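Local coordinates for mitogen activated protein kinase, putative (Leishmania donovani, PDB 4QNY) that probably phosphorylates serine and threonine residues of target proteins with ATP in a MAP-kinase cascade, and holds an ATP analogue and magnesium in this crystal, at residues 126-131 and 309-314; 78-83 and 134-139; 19-24 and 41-46. All coordinates share one frame; numbering follows the deposited sequence.

Contact 1. Residues 126-131 and 309-314; sequences HIQFFI and PFLEQL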
loop_
_atom_site.group_PDB
_atom_site.type_symbol
_atom_site.label_atom_id
_atom_site.label_comp_id
_atom_site.label_asym_id
_atom_site.label_seq_id
_atom_site.Cartn_x
_atom_site.Cartn_y
_atom_site.Cartn_z
ATOM N N HIS A 126 11.892 14.885 8.622
ATOM C CA HIS A 126 11.477 13.487 8.695
ATOM C C HIS A 126 10.447 13.173 7.617
ATOM O O HIS A 126 10.541 12.156 6.929
ATOM C CB HIS A 126 10.895 13.163 10.074
ATOM C CG HIS A 126 11.922 13.053 11.158
ATOM N ND1 HIS A 126 11.703 13.512 12.439
ATOM C CD2 HIS A 126 13.168 12.525 11.155
ATOM C CE1 HIS A 126 12.773 13.278 13.177
ATOM N NE2 HIS A 126 13.677 12.679 12.422
ATOM N N ILE A 127 9.467 14.060 7.480
ATOM C CA ILE A 127 8.380 13.878 6.526
ATOM C C ILE A 127 8.885 13.942 5.088
ATOM O O ILE A 127 8.475 13.145 4.244
ATOM C CB ILE A 127 7.280 14.938 6.731
ATOM C CG1 ILE A 127 6.751 14.876 8.166
ATOM C CG2 ILE A 127 6.148 14.737 5.742
ATOM C CD1 ILE A 127 5.820 16.010 8.522
ATOM N N GLN A 128 9.782 14.887 4.820
ATOM C CA GLN A 128 10.376 15.042 3.495
ATOM C C GLN A 128 11.040 13.754 3.018
ATOM O O GLN A 128 10.856 13.338 1.875
ATOM C CB GLN A 128 11.399 16.179 3.497
ATOM C CG GLN A 128 10.790 17.568 3.490
ATOM C CD GLN A 128 11.798 18.648 3.833
ATOM O OE1 GLN A 128 12.864 18.368 4.382
ATOM N NE2 GLN A 128 11.465 19.891 3.508
ATOM N N PHE A 129 11.808 13.128 3.903
ATOM C CA PHE A 129 12.523 11.903 3.569
ATOM C C PHE A 129 11.555 10.733 3.394
ATOM O O PHE A 129 11.746 9.888 2.521
ATOM C CB PHE A 129 13.565 11.582 4.643
ATOM C CG PHE A 129 14.528 10.497 4.251
ATOM C CD1 PHE A 129 15.063 10.456 2.975
ATOM C CD2 PHE A 129 14.911 9.529 5.164
ATOM C CE1 PHE A 129 15.952 9.461 2.610
ATOM C CE2 PHE A 129 15.801 8.531 4.808
ATOM C CZ PHE A 129 16.322 8.498 3.530
ATOM N N PHE A 130 10.519 10.693 4.227
ATOM C CA PHE A 130 9.476 9.677 4.107
ATOM C C PHE A 130 8.742 9.789 2.775
ATOM O O PHE A 130 8.599 8.808 2.047
ATOM C CB PHE A 130 8.471 9.792 5.256
ATOM C CG PHE A 130 8.940 9.182 6.544
ATOM C CD1 PHE A 130 9.893 8.177 6.547
ATOM C CD2 PHE A 130 8.421 9.610 7.756
ATOM C CE1 PHE A 130 10.324 7.614 7.735
ATOM C CE2 PHE A 130 8.847 9.051 8.945
ATOM C CZ PHE A 130 9.799 8.052 8.934
ATOM N N ILE A 131 8.284 10.998 2.465
ATOM C CA ILE A 131 7.481 11.239 1.271
ATOM C C ILE A 131 8.262 10.987 -0.018
ATOM O O ILE A 131 7.748 10.360 -0.946
ATOM C CB ILE A 131 6.927 12.678 1.259
ATOM C CG1 ILE A 131 5.901 12.856 2.380
ATOM C CG2 ILE A 131 6.291 13.003 -0.081
ATOM C CD1 ILE A 131 4.736 11.890 2.301
ATOM N N PRO A 309 9.134 21.679 -4.835
ATOM C CA PRO A 309 10.024 22.440 -3.947
ATOM C C PRO A 309 10.095 21.918 -2.508
ATOM O O PRO A 309 11.062 22.217 -1.807
ATOM C CB PRO A 309 9.415 23.844 -3.974
ATOM C CG PRO A 309 8.797 23.942 -5.321
ATOM C CD PRO A 309 8.258 22.568 -5.620
ATOM N N PHE A 310 9.093 21.158 -2.074
ATOM C CA PHE A 310 9.081 20.618 -0.718
ATOM C C PHE A 310 10.143 19.536 -0.539
ATOM O O PHE A 310 10.575 19.254 0.578
ATOM C CB PHE A 310 7.695 20.062 -0.377
ATOM C CG PHE A 310 7.598 19.463 1.000
ATOM C CD1 PHE A 310 7.798 20.242 2.128
ATOM C CD2 PHE A 310 7.290 18.122 1.166
ATOM C CE1 PHE A 310 7.706 19.691 3.394
ATOM C CE2 PHE A 310 7.193 17.567 2.429
ATOM C CZ PHE A 310 7.399 18.353 3.544
ATOM N N LEU A 311 10.568 18.940 -1.649
ATOM C CA LEU A 311 11.534 17.847 -1.615
ATOM C C LEU A 311 12.817 18.191 -2.366
ATOM O O LEU A 311 13.531 17.295 -2.817
ATOM C CB LEU A 311 10.918 16.583 -2.215
ATOM C CG LEU A 311 9.557 16.142 -1.677
ATOM C CD1 LEU A 311 9.018 14.978 -2.493
ATOM C CD2 LEU A 311 9.655 15.772 -0.208
ATOM N N GLU A 312 13.111 19.483 -2.489
ATOM C CA GLU A 312 14.199 19.944 -3.351
ATOM C C GLU A 312 15.589 19.512 -2.883
ATOM O O GLU A 312 16.482 19.296 -3.705
ATOM C CB GLU A 312 14.153 21.470 -3.485
ATOM C CG GLU A 312 14.351 22.230 -2.183
ATOM C CD GLU A 312 14.200 23.729 -2.358
ATOM O OE1 GLU A 312 14.261 24.201 -3.513
ATOM O OE2 GLU A 312 14.022 24.435 -1.343
ATOM N N GLN A 313 15.775 19.379 -1.574
ATOM C CA GLN A 313 17.075 18.988 -1.033
ATOM C C GLN A 313 17.302 17.482 -1.130
ATOM O O GLN A 313 18.374 16.985 -0.782
ATOM C CB GLN A 313 17.210 19.439 0.424
ATOM C CG GLN A 313 17.470 20.929 0.595
ATOM C CD GLN A 313 17.678 21.321 2.045
ATOM O OE1 GLN A 313 18.700 21.908 2.402
ATOM N NE2 GLN A 313 16.705 20.999 2.891
ATOM N N LEU A 314 16.294 16.761 -1.613
ATOM C CA LEU A 314 16.357 15.306 -1.681
ATOM C C LEU A 314 16.343 14.775 -3.111
ATOM O O LEU A 314 16.847 13.684 -3.377
ATOM C CB LEU A 314 15.195 14.693 -0.900
ATOM C CG LEU A 314 15.248 14.817 0.622
ATOM C CD1 LEU A 314 13.885 14.524 1.218
ATOM C CD2 LEU A 314 16.297 13.878 1.197
#

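Contact 2. Residues 78-83 and 134-139; sequences FNDDNI and ALRALH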
loop_
_atom_site.group_PDB
_atom_site.type_symbol
_atom_site.label_atom_id
_atom_site.label_comp_id
_atom_site.label_asym_id
_atom_site.label_seq_id
_atom_site.Cartn_x
_atom_site.Cartn_y
_atom_site.Cartn_z
ATOM N N PHE A 78 10.834 -6.708 -8.347
ATOM C CA PHE A 78 11.515 -5.484 -7.944
ATOM C C PHE A 78 12.780 -5.755 -7.135
ATOM O O PHE A 78 12.816 -6.652 -6.294
ATOM C CB PHE A 78 10.571 -4.588 -7.137
ATOM C CG PHE A 78 9.404 -4.071 -7.926
ATOM C CD1 PHE A 78 9.590 -3.143 -8.938
ATOM C CD2 PHE A 78 8.118 -4.502 -7.649
ATOM C CE1 PHE A 78 8.517 -2.664 -9.664
ATOM C CE2 PHE A 78 7.040 -4.026 -8.371
ATOM C CZ PHE A 78 7.240 -3.106 -9.379
ATOM N N ASN A 79 13.815 -4.968 -7.406
ATOM C CA ASN A 79 15.052 -5.019 -6.638
ATOM C C ASN A 79 15.502 -3.602 -6.307
ATOM O O ASN A 79 16.415 -3.064 -6.933
ATOM C CB ASN A 79 16.141 -5.765 -7.408
ATOM C CG ASN A 79 17.366 -6.049 -6.559
ATOM O OD1 ASN A 79 17.262 -6.264 -5.351
ATOM N ND2 ASN A 79 18.535 -6.052 -7.188
ATOM N N ASP A 80 14.843 -2.998 -5.323
ATOM C CA ASP A 80 15.070 -1.599 -4.993
ATOM C C ASP A 80 15.052 -1.388 -3.484
ATOM O O ASP A 80 14.440 -2.163 -2.749
ATOM C CB ASP A 80 14.014 -0.723 -5.673
ATOM C CG ASP A 80 14.324 0.754 -5.568
ATOM O OD1 ASP A 80 15.144 1.249 -6.370
ATOM O OD2 ASP A 80 13.740 1.422 -4.689
ATOM N N ASP A 81 15.722 -0.337 -3.022
ATOM C CA ASP A 81 15.859 -0.084 -1.592
ATOM C C ASP A 81 14.574 0.443 -0.950
ATOM O O ASP A 81 14.389 0.315 0.259
ATOM C CB ASP A 81 17.004 0.898 -1.336
ATOM C CG ASP A 81 18.357 0.330 -1.717
ATOM O OD1 ASP A 81 18.742 -0.718 -1.156
ATOM O OD2 ASP A 81 19.036 0.928 -2.578
ATOM N N ASN A 82 13.692 1.027 -1.753
ATOM C CA ASN A 82 12.442 1.572 -1.224
ATOM C C ASN A 82 11.246 0.663 -1.485
ATOM O O ASN A 82 10.094 1.065 -1.307
ATOM C CB ASN A 82 12.182 2.964 -1.803
ATOM C CG ASN A 82 13.191 3.993 -1.321
ATOM O OD1 ASN A 82 13.735 4.764 -2.109
ATOM N ND2 ASN A 82 13.445 4.005 -0.016
ATOM N N ILE A 83 11.527 -0.564 -1.909
ATOM C CA ILE A 83 10.501 -1.589 -2.066
ATOM C C ILE A 83 10.953 -2.841 -1.324
ATOM O O ILE A 83 12.069 -3.317 -1.535
ATOM C CB ILE A 83 10.234 -1.920 -3.548
ATOM C CG1 ILE A 83 9.809 -0.662 -4.311
ATOM C CG2 ILE A 83 9.172 -3.002 -3.674
ATOM C CD1 ILE A 83 9.661 -0.871 -5.804
ATOM N N ALA A 134 8.788 7.300 -0.634
ATOM C CA ALA A 134 7.535 6.679 -1.042
ATOM C C ALA A 134 7.224 6.980 -2.505
ATOM O O ALA A 134 6.786 6.102 -3.248
ATOM C CB ALA A 134 6.397 7.148 -0.148
ATOM N N LEU A 135 7.457 8.225 -2.911
ATOM C CA LEU A 135 7.226 8.646 -4.290
ATOM C C LEU A 135 8.203 7.978 -5.249
ATOM O O LEU A 135 7.817 7.513 -6.320
ATOM C CB LEU A 135 7.335 10.166 -4.410
ATOM C CG LEU A 135 6.191 10.980 -3.809
ATOM C CD1 LEU A 135 6.586 12.441 -3.701
ATOM C CD2 LEU A 135 4.933 10.826 -4.650
ATOM N N ARG A 136 9.471 7.940 -4.854
ATOM C CA ARG A 136 10.507 7.298 -5.651
ATOM C C ARG A 136 10.186 5.820 -5.871
ATOM O O ARG A 136 10.436 5.271 -6.945
ATOM C CB ARG A 136 11.869 7.455 -4.973
ATOM C CG ARG A 136 13.014 6.808 -5.722
ATOM C CD ARG A 136 14.242 6.687 -4.838
ATOM N NE ARG A 136 15.190 5.709 -5.363
ATOM C CZ ARG A 136 15.048 4.393 -5.237
ATOM N NH1 ARG A 136 13.995 3.893 -4.603
ATOM N NH2 ARG A 136 15.958 3.575 -5.746
ATOM N N ALA A 137 9.620 5.186 -4.849
ATOM C CA ALA A 137 9.216 3.789 -4.947
ATOM C C ALA A 137 8.038 3.634 -5.902
ATOM O O ALA A 137 7.999 2.705 -6.707
ATOM C CB ALA A 137 8.863 3.240 -3.574
ATOM N N LEU A 138 7.084 4.555 -5.810
ATOM C CA LEU A 138 5.911 4.532 -6.677
ATOM C C LEU A 138 6.282 4.754 -8.137
ATOM O O LEU A 138 5.657 4.193 -9.034
ATOM C CB LEU A 138 4.894 5.584 -6.237
ATOM C CG LEU A 138 4.067 5.251 -4.997
ATOM C CD1 LEU A 138 3.112 6.388 -4.686
ATOM C CD2 LEU A 138 3.309 3.947 -5.196
ATOM N N HIS A 139 7.299 5.580 -8.370
ATOM C CA HIS A 139 7.766 5.849 -9.724
ATOM C C HIS A 139 8.286 4.573 -10.375
ATOM O O HIS A 139 8.063 4.330 -11.560
ATOM C CB HIS A 139 8.857 6.922 -9.718
ATOM C CG HIS A 139 9.387 7.251 -11.078
ATOM N ND1 HIS A 139 10.681 6.972 -11.461
ATOM C CD2 HIS A 139 8.796 7.833 -12.148
ATOM C CE1 HIS A 139 10.865 7.369 -12.707
ATOM N NE2 HIS A 139 9.737 7.895 -13.147
#

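Contact 3. Residues 19-24 and 41-46; sequences DDRYLL and DTKSDN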
loop_
_atom_site.group_PDB
_atom_site.type_symbol
_atom_site.label_atom_id
_atom_site.label_comp_id
_atom_site.label_asym_id
_atom_site.label_seq_id
_atom_site.Cartn_x
_atom_site.Cartn_y
_atom_site.Cartn_z
ATOM N N ASP A 19 11.580 -25.530 5.888
ATOM C CA ASP A 19 13.000 -25.210 5.909
ATOM C C ASP A 19 13.463 -25.006 7.349
ATOM O O ASP A 19 12.905 -24.187 8.082
ATOM C CB ASP A 19 13.287 -23.963 5.068
ATOM C CG ASP A 19 14.737 -23.876 4.625
ATOM O OD1 ASP A 19 15.624 -24.319 5.383
ATOM O OD2 ASP A 19 14.989 -23.362 3.514
ATOM N N ASP A 20 14.490 -25.751 7.745
ATOM C CA ASP A 20 14.980 -25.731 9.119
ATOM C C ASP A 20 15.740 -24.445 9.445
ATOM O O ASP A 20 16.106 -24.207 10.597
ATOM C CB ASP A 20 15.877 -26.945 9.373
ATOM C CG ASP A 20 15.591 -27.615 10.703
ATOM O OD1 ASP A 20 14.449 -27.497 11.196
ATOM O OD2 ASP A 20 16.506 -28.262 11.254
ATOM N N ARG A 21 15.966 -23.621 8.425
ATOM C CA ARG A 21 16.735 -22.386 8.561
ATOM C C ARG A 21 16.172 -21.411 9.592
ATOM O O ARG A 21 16.913 -20.862 10.408
ATOM C CB ARG A 21 16.826 -21.676 7.205
ATOM C CG ARG A 21 17.900 -22.222 6.283
ATOM C CD ARG A 21 17.768 -21.683 4.862
ATOM N NE ARG A 21 17.951 -20.235 4.780
ATOM C CZ ARG A 21 18.367 -19.598 3.690
ATOM N NH1 ARG A 21 18.653 -20.280 2.590
ATOM N NH2 ARG A 21 18.503 -18.279 3.699
ATOM N N TYR A 22 14.860 -21.209 9.557
ATOM C CA TYR A 22 14.246 -20.080 10.247
ATOM C C TYR A 22 13.803 -20.372 11.678
ATOM O O TYR A 22 13.036 -21.304 11.932
ATOM C CB TYR A 22 13.059 -19.576 9.424
ATOM C CG TYR A 22 13.441 -19.235 8.001
ATOM C CD1 TYR A 22 14.092 -18.045 7.705
ATOM C CD2 TYR A 22 13.169 -20.111 6.958
ATOM C CE1 TYR A 22 14.453 -17.730 6.408
ATOM C CE2 TYR A 22 13.527 -19.804 5.656
ATOM C CZ TYR A 22 14.169 -18.613 5.388
ATOM O OH TYR A 22 14.527 -18.302 4.096
ATOM N N LEU A 23 14.298 -19.556 12.606
ATOM C CA LEU A 23 13.903 -19.615 14.010
ATOM C C LEU A 23 12.921 -18.485 14.299
ATOM O O LEU A 23 13.246 -17.309 14.127
ATOM C CB LEU A 23 15.135 -19.528 14.925
ATOM C CG LEU A 23 15.060 -19.657 16.458
ATOM C CD1 LEU A 23 16.467 -19.773 17.022
ATOM C CD2 LEU A 23 14.341 -18.502 17.152
ATOM N N LEU A 24 11.722 -18.840 14.751
ATOM C CA LEU A 24 10.687 -17.851 15.019
ATOM C C LEU A 24 10.871 -17.188 16.379
ATOM O O LEU A 24 11.233 -17.843 17.355
ATOM C CB LEU A 24 9.305 -18.494 14.943
ATOM C CG LEU A 24 8.979 -19.206 13.631
ATOM C CD1 LEU A 24 7.522 -19.607 13.613
ATOM C CD2 LEU A 24 9.308 -18.325 12.438
ATOM N N ASP A 41 17.364 -16.175 10.526
ATOM C CA ASP A 41 17.871 -17.184 9.601
ATOM C C ASP A 41 19.208 -17.743 10.084
ATOM O O ASP A 41 20.233 -17.064 10.026
ATOM C CB ASP A 41 18.009 -16.591 8.196
ATOM C CG ASP A 41 18.381 -17.628 7.153
ATOM O OD1 ASP A 41 18.718 -17.233 6.018
ATOM O OD2 ASP A 41 18.337 -18.837 7.463
ATOM N N THR A 42 19.189 -18.990 10.545
ATOM C CA THR A 42 20.348 -19.602 11.190
ATOM C C THR A 42 21.517 -19.882 10.245
ATOM O O THR A 42 22.642 -20.092 10.696
ATOM C CB THR A 42 19.959 -20.924 11.882
ATOM O OG1 THR A 42 19.312 -21.789 10.940
ATOM C CG2 THR A 42 19.018 -20.658 13.047
ATOM N N LYS A 43 21.257 -19.890 8.941
ATOM C CA LYS A 43 22.324 -20.110 7.970
ATOM C C LYS A 43 22.885 -18.783 7.471
ATOM O O LYS A 43 24.015 -18.718 6.986
ATOM C CB LYS A 43 21.828 -20.955 6.794
ATOM C CG LYS A 43 21.495 -22.392 7.165
ATOM C CD LYS A 43 21.291 -23.254 5.928
ATOM C CE LYS A 43 20.783 -24.641 6.296
ATOM N NZ LYS A 43 21.731 -25.370 7.184
ATOM N N SER A 44 22.090 -17.725 7.597
ATOM C CA SER A 44 22.540 -16.388 7.234
ATOM C C SER A 44 22.999 -15.619 8.469
ATOM O O SER A 44 22.659 -14.450 8.641
ATOM C CB SER A 44 21.430 -15.620 6.515
ATOM N N ASP A 45 23.761 -16.297 9.326
ATOM C CA ASP A 45 24.356 -15.694 10.519
ATOM C C ASP A 45 23.319 -15.086 11.466
ATOM O O ASP A 45 23.539 -14.013 12.027
ATOM C CB ASP A 45 25.381 -14.628 10.118
ATOM C CG ASP A 45 26.346 -15.118 9.056
ATOM O OD1 ASP A 45 27.337 -15.786 9.414
ATOM O OD2 ASP A 45 26.112 -14.832 7.862
ATOM N N ASN A 46 22.197 -15.782 11.633
ATOM C CA ASN A 46 21.126 -15.360 12.537
ATOM C C ASN A 46 20.604 -13.950 12.272
ATOM O O ASN A 46 20.190 -13.251 13.198
ATOM C CB ASN A 46 21.592 -15.467 13.993
ATOM C CG ASN A 46 21.587 -16.895 14.501
ATOM O OD1 ASN A 46 21.461 -17.842 13.726
ATOM N ND2 ASN A 46 21.720 -17.056 15.812
#

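Contact 1. Residues 126-131 and 309-314
The phenylalanine of the His-Pro-Phe motif found near the end of many kinase domains packs here against helix 124-143, the long central helix of the C-terminal lobe, with Phe-310 against Gln-128 at the middle of the contact. Pro-309 and Phe-310 form a short 3-10 segment, and the backbone N of Phe-310 bonds to the ND1 of His-308, the first residue of the motif. Phe-310 holds its CG opposite the backbone N (chi1 179°), which sends the ring inward to helix 124-143. Gln-128 lies over one face of that ring. Its CG stands 3.8 Å from the centroid of the Phe-310 ring, 22° off the ring normal, a CH-pi contact. The amide beyond runs on toward the Phe-310 backbone, its plane turned 62° from the ring. Glutamine suits this half-buried place because its methylenes can cover an aromatic face while the polar end stays near backbone. Ile-127 arrives at the ring edge, its CG2 4.4 Å from CZ of Phe-310, and Ala-284 and Leu-287 of helix 282-291 also touch the ring. Thus the phenyl group ties together two helices of the lobe.

Two leucines carry the contact onward. Leu-311 puts its CD2 3.4 Å from the carbonyl O of Gln-128, while its other methyl, CD1, meets CG2 of Ile-131 at 4.1 Å, the two side chains lying roughly at right angles. Branched aliphatic residues fit here because each methyl can serve a different neighbour. Leu-314 follows after a turn in which its N bonds to Leu-311 O. Its CD1 lies beside the peptide that joins Gln-128 to Phe-129, and its CD2 reaches CD1 of the Phe-129 ring obliquely, at 4.0 Å.

Contact 2. Residues 78-83 and 134-139
A salt bridge between Asp-80 and Arg-136, backed by small apolar contacts, fastens the loop after helix 62-77 to helix 124-143; this is the αC-β4 loop of protein kinases, which belongs to the N-terminal lobe but docks on a helix of the C-terminal lobe. The two groups meet end-on from opposite directions. Arg-136 NH2 donates to OD1 of Asp-80, on the syn side of that oxygen, and NH1 donates to OD2. The distances NH2 to OD1 and NH1 to OD2, from Arg-136 to Asp-80, both refine to 2.5 Å, shorter than expected, so their exact lengths are doubtful, but the nearly coplanar pairing (planes 23° apart) is plain. An extended arginine, its CG opposite the backbone N (chi1 180°), is long enough to span from helix to loop.

Asp-80 does a second job. OD2 of Asp-80 takes the backbone N of Asn-82 at 3.0 Å, from above the carboxylate plane, making an Asx turn within the type I turn from Asp-80 to Ile-83. This bond helps to fix the rotation of the carboxylate that faces the arginine. Asn-82 sets its OD1 2.7 Å from NH1 of Arg-136, its amide steeply inclined to the guanidinium, while ND2 bonds to Leu-164 O.

Ala-137 suits the close approach of the loop: its CB lies 3.4 Å from the carbonyl O of Asn-82 and 4.1 Å from CG1 of Ile-83. Around this pairing, Ile-83 also touches Ile-141 of the same helix and Phe-169, Asn-82 shares backbone bonds with Ile-166 of strand 164-166, and Ala-134 and Leu-138 pack on Ile-212 of helix 206-219.

Contact 3. Residues 19-24 and 41-46
Tyr-22 and Asp-41 face each other as an antiparallel, non-hydrogen-bonded pair with their CA atoms 4.7 Å apart, and just beyond them Thr-42 N donates to Arg-21 O at 3.0 Å. That carbonyl oxygen accepts twice, since OG1 of Thr-42 also donates to Arg-21 O at 2.6 Å. Threonine can do this because its hydroxyl sits between its own N and carbonyl carbon (chi1 54°), on the side where its N-H points to the same oxygen.

Arg-21 then grips Asp-41 side-on. NE of Arg-21 bonds to OD2 of Asp-41 at 3.0 Å and NH2 to OD1 at 2.6 Å, the guanidinium and carboxylate planes being only 8° apart. A bend at chi3 (63°) turns the guanidinium so that its NE side faces the Asp-41 carboxylate.

These residues close the open end of the hairpin formed by strands 22-31 and 34-41, the first two strands of the five-stranded sheet of the kinase N-terminal lobe. The opposite end of the hairpin is the glycine-rich loop, which in kinases covers the nucleotide phosphates; the Tyr-22 side chain is about 12 Å from the bound ATP analogue.

Asp-41 and Tyr-22 send their side chains to the same face of the sheet, where CE1 of the tyrosine approaches CG of the aspartate at 4.0 Å. The hydroxyl of Tyr-22 bonds to Asn-88, and the ring packs on Val-15 of helix 8-16 and Met-51 of strand 47-54, so an aromatic residue with one polar end fits this buried position. Asp-19 OD1 accepts the N of Arg-21, an Asx turn that leads the chain into the strand. Lys-43 crosses the arginine at about a right angle, its CD resting 3.6 Å from CG of Arg-21.

In the fold
The three contacts run from the rim of the N-terminal lobe into the C-terminal lobe. Contact 3 comes first along the chain and is complete before the others begin; contacts 1 and 2 then alternate in their segments. Both use helix 124-143, about two turns apart, and their centres are 15 Å apart. They meet directly where Leu-311 CD1 lies 3.7 Å from Leu-135 CD1. Contact 3, at the edge of the five-stranded sheet, stands apart, its centre 27 Å from contact 2 and 37 Å from contact 1. One central helix therefore receives both the αC-β4 loop of the N-terminal lobe and the end of the kinase domain, while contact 3 belongs to the N-terminal lobe sheet whose hairpin carries the glycine-rich loop.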